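Local coordinates for alpha-pyrone synthesis polyketide synthase-like Pks18 (Mycobacterium tuberculosis, PDB 1TED), which probably extends medium- and long-chain acyl-CoA starters with malonyl-CoA, as a homodimeric type III polyketide synthase, to make tri- and tetraketide alpha-pyrones, at residues A[38-43]-A[226-231]; A[138-144]-A[198-204]; A[176-182]-A[383-387]. All blocks are in the same frame, centred on the assembly; numbering follows the deposited sequence.

Contact 1 of 3, residues A[38-43]-A[226-231]; sequences LATGTP and DGCAAL
Ala-39 and Ala-230 face each other as a hydrogen-bonded pair in the central sheet of the thiolase fold, where strands 32-41 and 226-236 run antiparallel. Their backbones exchange two nearly straight bonds: Ala-39 N gives to Ala-230 O and Ala-230 N gives to Ala-39 O, each at 3.2 Å. Two residues on, the ring closes more tightly and with more bend. Gly-41 N reaches Cys-228 O at 2.9 Å, while Cys-228 N meets Gly-41 O at 2.6 Å, with 138° at the hydrogen. The other backbone edge of 226-231 is taken up by strand 196-204, which pairs with Gly-227, Ala-229 and Leu-231.

Ala-39 and Cys-228 lie against helix 102-125; Leu-38 and Thr-40 project from the other face onto helix 349-361, where Thr-40 OG1 makes a weak hydrogen bond to Glu-357 OE1. Thr-42 OG1 donates to the carbonyl O of the next residue, Pro-43. The Asp-226 carboxylate finds its partners outside the two strands: OD2 accepts from Ala-84 N and is hydrogen-bonded to Ser-206 OG. Asp-226 CB touches Pro-43 CG at 3.8 Å. At the opposite end Leu-38 and Leu-231 lie side by side, CG of Leu-38 packing 3.9 Å from CD2 of Leu-231.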
# COMPACT_ATOMS: atom_id res chain seq x y z
N LEU A 38 -15.50 -13.00 -9.20
CA LEU A 38 -14.60 -13.55 -8.19
C LEU A 38 -13.90 -14.80 -8.72
O LEU A 38 -14.55 -15.74 -9.18
CB LEU A 38 -15.41 -13.90 -6.93
CG LEU A 38 -14.70 -14.48 -5.69
CD1 LEU A 38 -15.68 -14.47 -4.54
CD2 LEU A 38 -14.20 -15.90 -5.94
N ALA A 39 -12.58 -14.80 -8.64
CA ALA A 39 -11.79 -15.94 -9.10
C ALA A 39 -10.76 -16.33 -8.06
O ALA A 39 -10.32 -15.51 -7.25
CB ALA A 39 -11.09 -15.61 -10.41
N THR A 40 -10.37 -17.59 -8.11
CA THR A 40 -9.43 -18.15 -7.17
C THR A 40 -8.32 -18.93 -7.86
O THR A 40 -8.53 -19.52 -8.92
CB THR A 40 -10.21 -19.07 -6.22
OG1 THR A 40 -10.79 -18.28 -5.17
CG2 THR A 40 -9.32 -20.15 -5.68
N GLY A 41 -7.13 -18.95 -7.26
CA GLY A 41 -6.04 -19.67 -7.88
C GLY A 41 -4.80 -19.84 -7.03
O GLY A 41 -4.51 -19.05 -6.13
N THR A 42 -4.05 -20.89 -7.33
CA THR A 42 -2.83 -21.19 -6.59
C THR A 42 -1.87 -21.92 -7.51
O THR A 42 -2.27 -22.39 -8.58
CB THR A 42 -3.14 -22.14 -5.40
OG1 THR A 42 -3.40 -23.46 -5.92
CG2 THR A 42 -4.36 -21.68 -4.63
N PRO A 43 -0.59 -22.01 -7.12
CA PRO A 43 0.34 -22.74 -8.00
C PRO A 43 -0.14 -24.19 -8.05
O PRO A 43 -0.92 -24.62 -7.19
CB PRO A 43 1.70 -22.57 -7.30
CG PRO A 43 1.37 -22.07 -5.93
CD PRO A 43 0.14 -21.24 -6.11
N ASP A 226 0.64 -20.79 -0.43
CA ASP A 226 0.61 -19.85 -1.56
C ASP A 226 -0.76 -19.76 -2.23
O ASP A 226 -1.46 -20.76 -2.37
CB ASP A 226 1.66 -20.26 -2.61
CG ASP A 226 3.09 -20.10 -2.12
OD1 ASP A 226 3.31 -19.92 -0.90
OD2 ASP A 226 4.01 -20.16 -2.97
N GLY A 227 -1.14 -18.57 -2.67
CA GLY A 227 -2.44 -18.44 -3.31
C GLY A 227 -2.70 -17.09 -3.92
O GLY A 227 -1.96 -16.14 -3.69
N CYS A 228 -3.75 -17.01 -4.72
CA CYS A 228 -4.12 -15.76 -5.36
C CYS A 228 -5.63 -15.67 -5.49
O CYS A 228 -6.32 -16.69 -5.63
CB CYS A 228 -3.48 -15.68 -6.75
SG CYS A 228 -3.77 -14.11 -7.61
N ALA A 229 -6.15 -14.46 -5.43
CA ALA A 229 -7.58 -14.24 -5.56
C ALA A 229 -7.82 -12.84 -6.09
O ALA A 229 -7.03 -11.93 -5.84
CB ALA A 229 -8.28 -14.42 -4.21
N ALA A 230 -8.90 -12.68 -6.83
CA ALA A 230 -9.23 -11.39 -7.41
C ALA A 230 -10.73 -11.13 -7.33
O ALA A 230 -11.53 -12.06 -7.34
CB ALA A 230 -8.76 -11.35 -8.88
N LEU A 231 -11.09 -9.86 -7.23
CA LEU A 231 -12.49 -9.46 -7.16
C LEU A 231 -12.71 -8.35 -8.18
O LEU A 231 -11.81 -7.54 -8.42
CB LEU A 231 -12.84 -8.90 -5.78
CG LEU A 231 -12.56 -9.74 -4.54
CD1 LEU A 231 -12.81 -8.87 -3.31
CD2 LEU A 231 -13.45 -10.98 -4.53

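Contact 2 of 3, residues A[138-144]-A[198-204]. With MYR (myristic acid), chain E.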
# COMPACT_ATOMS: atom_id res chain seq x y z
N LEU A 138 -7.11 -0.60 -10.01
CA LEU A 138 -6.52 -1.90 -9.78
C LEU A 138 -5.84 -1.84 -8.42
O LEU A 138 -4.88 -1.08 -8.24
CB LEU A 138 -5.48 -2.20 -10.86
CG LEU A 138 -4.44 -3.27 -10.52
CD1 LEU A 138 -5.12 -4.58 -10.20
CD2 LEU A 138 -3.50 -3.45 -11.69
N VAL A 139 -6.33 -2.62 -7.46
CA VAL A 139 -5.72 -2.64 -6.14
C VAL A 139 -4.99 -3.96 -5.96
O VAL A 139 -5.56 -5.04 -6.12
CB VAL A 139 -6.76 -2.47 -5.00
CG1 VAL A 139 -6.05 -2.40 -3.65
CG2 VAL A 139 -7.56 -1.20 -5.23
N LEU A 140 -3.71 -3.86 -5.63
CA LEU A 140 -2.89 -5.05 -5.45
C LEU A 140 -2.40 -5.13 -4.01
O LEU A 140 -1.77 -4.20 -3.51
CB LEU A 140 -1.72 -5.00 -6.43
CG LEU A 140 -0.82 -6.22 -6.64
CD1 LEU A 140 0.06 -6.44 -5.42
CD2 LEU A 140 -1.68 -7.43 -6.98
N ALA A 141 -2.70 -6.24 -3.34
CA ALA A 141 -2.26 -6.43 -1.97
C ALA A 141 -1.34 -7.65 -1.83
O ALA A 141 -1.56 -8.68 -2.48
CB ALA A 141 -3.46 -6.59 -1.05
N THR A 142 -0.33 -7.50 -0.98
CA THR A 142 0.63 -8.57 -0.70
C THR A 142 1.44 -8.20 0.52
O THR A 142 1.55 -7.03 0.88
CB THR A 142 1.67 -8.75 -1.85
OG1 THR A 142 1.01 -8.67 -3.11
CG2 THR A 142 2.36 -10.11 -1.72
N SER A 143 2.03 -9.22 1.15
CA SER A 143 2.90 -9.02 2.31
C SER A 143 4.09 -9.96 2.15
O SER A 143 4.88 -10.12 3.07
CB SER A 143 2.14 -9.32 3.60
OG SER A 143 1.18 -8.31 3.87
N THR A 144 4.22 -10.55 0.97
CA THR A 144 5.31 -11.50 0.69
C THR A 144 6.17 -11.18 -0.54
O THR A 144 6.95 -12.02 -0.97
CB THR A 144 4.74 -12.93 0.51
OG1 THR A 144 3.66 -12.91 -0.43
CG2 THR A 144 4.25 -13.49 1.84
N LEU A 198 -10.68 -3.56 -10.02
CA LEU A 198 -10.12 -4.90 -9.97
C LEU A 198 -9.25 -5.00 -8.73
O LEU A 198 -8.33 -4.18 -8.54
CB LEU A 198 -9.28 -5.19 -11.22
CG LEU A 198 -8.50 -6.52 -11.25
CD1 LEU A 198 -9.46 -7.69 -11.33
CD2 LEU A 198 -7.56 -6.55 -12.44
N VAL A 199 -9.55 -5.97 -7.87
CA VAL A 199 -8.78 -6.19 -6.64
C VAL A 199 -8.03 -7.51 -6.76
O VAL A 199 -8.60 -8.54 -7.12
CB VAL A 199 -9.70 -6.22 -5.40
CG1 VAL A 199 -8.89 -6.53 -4.15
CG2 VAL A 199 -10.36 -4.87 -5.23
N VAL A 200 -6.74 -7.48 -6.46
CA VAL A 200 -5.92 -8.67 -6.58
C VAL A 200 -5.05 -8.88 -5.34
O VAL A 200 -4.26 -8.02 -4.96
CB VAL A 200 -5.02 -8.59 -7.86
CG1 VAL A 200 -4.16 -9.83 -7.99
CG2 VAL A 200 -5.89 -8.44 -9.10
N CYS A 201 -5.23 -10.04 -4.71
CA CYS A 201 -4.45 -10.40 -3.54
C CYS A 201 -3.60 -11.59 -3.99
O CYS A 201 -4.12 -12.58 -4.48
CB CYS A 201 -5.37 -10.79 -2.39
SG CYS A 201 -6.53 -9.48 -1.89
N ILE A 202 -2.29 -11.46 -3.84
CA ILE A 202 -1.37 -12.50 -4.26
C ILE A 202 -0.39 -12.76 -3.12
O ILE A 202 0.28 -11.85 -2.64
CB ILE A 202 -0.59 -12.07 -5.54
CG1 ILE A 202 0.50 -13.08 -5.88
CG2 ILE A 202 -0.02 -10.67 -5.35
CD1 ILE A 202 0.00 -14.33 -6.58
N GLU A 203 -0.32 -14.01 -2.68
CA GLU A 203 0.55 -14.31 -1.57
C GLU A 203 1.42 -15.52 -1.87
O GLU A 203 0.92 -16.62 -2.14
CB GLU A 203 -0.31 -14.52 -0.32
CG GLU A 203 0.18 -13.77 0.92
CD GLU A 203 0.07 -12.25 0.82
OE1 GLU A 203 -1.06 -11.71 0.80
OE2 GLU A 203 1.13 -11.58 0.79
N LEU A 204 2.73 -15.29 -1.84
CA LEU A 204 3.71 -16.33 -2.11
C LEU A 204 4.66 -16.52 -0.94
O LEU A 204 5.78 -16.01 -0.93
CB LEU A 204 4.52 -15.97 -3.36
CG LEU A 204 4.02 -16.53 -4.69
CD1 LEU A 204 2.53 -16.33 -4.81
CD2 LEU A 204 4.76 -15.84 -5.83
C1 MYR E . 7.36 -25.59 3.96
O1 MYR E . 6.82 -26.52 3.38
O2 MYR E . 7.81 -25.77 5.10
C2 MYR E . 7.49 -24.22 3.29
C3 MYR E . 6.62 -23.18 4.00
C4 MYR E . 6.72 -21.82 3.31
C5 MYR E . 5.89 -20.76 4.04
C6 MYR E . 6.41 -20.47 5.45
C7 MYR E . 7.76 -19.75 5.44
C8 MYR E . 7.66 -18.32 4.89
C9 MYR E . 6.77 -17.44 5.77
C10 MYR E . 6.57 -16.07 5.13
C11 MYR E . 5.63 -15.20 5.97
C12 MYR E . 5.38 -13.85 5.30
C13 MYR E . 4.38 -13.03 6.12
C14 MYR E . 4.09 -11.68 5.45
O HOH W 1 -1.00 -9.16 2.82
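Glu-203 OE2 is gripped twice from the turn that follows strand 135-142. The backbone N of Ser-143 comes to its syn lone pair at 2.6 Å, and the hydroxyl of Thr-144 gives to its anti side at 3.1 Å, 24° out of the carboxylate plane. A bend at chi2 (67°) folds the Glu-203 chain back toward 138-144 to make this possible. Thr-144 OG1 is used a second time, accepting from Leu-204 N at 2.9 Å, which its chi1 of 50° permits by holding the hydroxyl between backbone N and carbonyl carbon. The other carboxylate oxygen, OE1, bonds Ser-349 OG, and a water hydrogen-bonded to Ser-143 OG may also donate to it, over a long 3.3 Å to Glu-203 OE1.

Behind this end the segments form a parallel ladder in the core sheet of the thiolase fold. Val-139 and Ala-141 each donate to and accept from strand 196-204, the shortest link being Val-200 N to Val-139 O at 2.7 Å. Leu-138, Leu-140, Leu-198 and Val-200 share one face, where Leu-140 CD2 lies 3.6 Å from Val-200 CG1. On the face of Val-139, Ala-141, Val-199 and Cys-201 sits helix 177-191.

Thr-144 CG2 packs 3.7 Å from C12 of the bound myristic acid, close to the end of its acyl tail. The side chain of Glu-203 is about 8 Å from that of Cys-175, the probable nucleophile. A buried carboxylate held at both oxygens thus fixes the turn where it borders the fatty acyl chain.

Contact 3 of 3, residues A[176-182]-A[383-387]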
# COMPACT_ATOMS: atom_id res chain seq x y z
N ALA A 176 -5.42 -9.59 6.71
CA ALA A 176 -6.67 -8.86 6.53
C ALA A 176 -6.66 -7.86 5.37
O ALA A 176 -7.60 -7.08 5.21
CB ALA A 176 -7.05 -8.14 7.83
N ALA A 177 -5.61 -7.90 4.55
CA ALA A 177 -5.47 -6.95 3.44
C ALA A 177 -6.56 -6.98 2.36
O ALA A 177 -6.78 -5.98 1.67
CB ALA A 177 -4.09 -7.12 2.80
N ALA A 178 -7.25 -8.10 2.21
CA ALA A 178 -8.30 -8.16 1.21
C ALA A 178 -9.38 -7.16 1.58
O ALA A 178 -10.01 -6.58 0.70
CB ALA A 178 -8.89 -9.56 1.13
N MET A 179 -9.59 -6.95 2.88
CA MET A 179 -10.59 -5.99 3.35
C MET A 179 -10.19 -4.53 3.11
O MET A 179 -11.04 -3.72 2.72
CB MET A 179 -10.88 -6.20 4.84
CG MET A 179 -11.60 -7.51 5.17
SD MET A 179 -13.21 -7.67 4.38
CE MET A 179 -12.81 -8.56 2.90
N ASN A 180 -8.92 -4.19 3.35
CA ASN A 180 -8.44 -2.82 3.15
C ASN A 180 -8.50 -2.53 1.65
O ASN A 180 -8.90 -1.44 1.23
CB ASN A 180 -6.98 -2.67 3.62
CG ASN A 180 -6.80 -2.96 5.10
OD1 ASN A 180 -7.09 -2.13 5.96
ND2 ASN A 180 -6.31 -4.16 5.41
N ALA A 181 -8.11 -3.53 0.85
CA ALA A 181 -8.11 -3.41 -0.60
C ALA A 181 -9.55 -3.24 -1.10
O ALA A 181 -9.85 -2.32 -1.87
CB ALA A 181 -7.45 -4.65 -1.22
N LEU A 182 -10.43 -4.13 -0.66
CA LEU A 182 -11.83 -4.09 -1.04
C LEU A 182 -12.47 -2.75 -0.70
O LEU A 182 -13.27 -2.23 -1.48
CB LEU A 182 -12.61 -5.21 -0.35
CG LEU A 182 -14.11 -5.25 -0.62
CD1 LEU A 182 -14.36 -5.26 -2.13
CD2 LEU A 182 -14.71 -6.48 0.04
N VAL A 383 -9.05 -5.70 13.64
CA VAL A 383 -10.04 -6.64 13.15
C VAL A 383 -10.56 -5.96 11.89
O VAL A 383 -11.06 -4.83 11.94
CB VAL A 383 -11.21 -6.84 14.12
CG1 VAL A 383 -12.19 -7.83 13.50
CG2 VAL A 383 -10.70 -7.35 15.47
N GLU A 384 -10.44 -6.66 10.77
CA GLU A 384 -10.86 -6.13 9.49
C GLU A 384 -11.98 -7.03 8.98
O GLU A 384 -11.85 -8.24 9.00
CB GLU A 384 -9.67 -6.14 8.54
CG GLU A 384 -9.57 -4.94 7.64
CD GLU A 384 -9.21 -3.68 8.39
OE1 GLU A 384 -8.01 -3.47 8.68
OE2 GLU A 384 -10.14 -2.90 8.70
N GLY A 385 -13.08 -6.43 8.54
CA GLY A 385 -14.17 -7.25 8.05
C GLY A 385 -15.28 -6.51 7.32
O GLY A 385 -15.16 -5.31 7.02
N MET A 386 -16.36 -7.24 7.02
CA MET A 386 -17.49 -6.67 6.31
C MET A 386 -18.77 -7.47 6.53
O MET A 386 -18.71 -8.66 6.85
CB MET A 386 -17.20 -6.64 4.80
CG MET A 386 -17.32 -8.01 4.11
SD MET A 386 -17.29 -7.95 2.28
CE MET A 386 -16.69 -9.56 1.87
N LEU A 387 -19.91 -6.80 6.38
CA LEU A 387 -21.21 -7.45 6.46
C LEU A 387 -21.57 -7.60 4.98
O LEU A 387 -21.34 -6.67 4.20
CB LEU A 387 -22.26 -6.54 7.14
CG LEU A 387 -23.72 -7.05 7.06
CD1 LEU A 387 -23.87 -8.35 7.85
CD2 LEU A 387 -24.67 -6.01 7.62
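Glu-384 leans its aliphatic part against the start of helix 177-191: CB rests 3.4 Å from Ala-176 CB, and CG lies 3.3 Å from Met-179 CB. The strand 382-390 passes the helix at 58° here, a helix packed on the central sheet as in the layered thiolase fold. The bend at chi2 (69°) turns the Glu-384 carboxylate across the helix to the side of Asn-180. There the two side chains cross at about a right angle, their amide and carboxylate planes 71° apart.

Met-179 is doubly bent, at chi2 and at chi3, and this curls its thioether over the backbone of the strand. SD sits 3.8 Å from Gly-385 C, against a residue with no side chain of its own. The next residue, Met-386, starts toward the helix and is extended beyond CG, crossing Met-179 at about a right angle, with Met-179 SD 4.1 Å from Met-386 CG. The sulfur of Met-386 in turn meets Leu-182 CD2 at 3.7 Å, again with the chains crossing steeply. Met-179 also touches Leu-352 of helix 349-361.

Cys-175, the probable nucleophile, immediately precedes Ala-176, and Asn-180 packs on Arg-167 of the second subunit. The join between helix and strand is mainly apolar, made by methyl, methylene and thioether groups. Glu-384 serves it in two ways: its methylenes belong to the apolar packing, while the hydrogen bond of OE2 with Ser-254 OG ties its buried carboxylate to the neighbouring strand 247-256.

Overall arrangement
Strand 32-41, near the N terminus, pairs with strand 226-236, and contact 1 closes the loop of 182 residues between the segments. Contact 2 is nested inside it, bringing 198-204 beside 138-144 across a shorter excursion that includes strand 166-171 and helix 177-191. Contact 3 begins within both loops, at 176-182, but ends at 383-387 near the C terminus, so it crosses the other two and joins the N-terminal family region to the C-terminal one. All three meet the same mixed sheet: strands 226-236 and 196-204 are neighbours linking contacts 1 and 2, while Ala-181 packs under Val-139 and Val-199, and Leu-182 touches Leu-231.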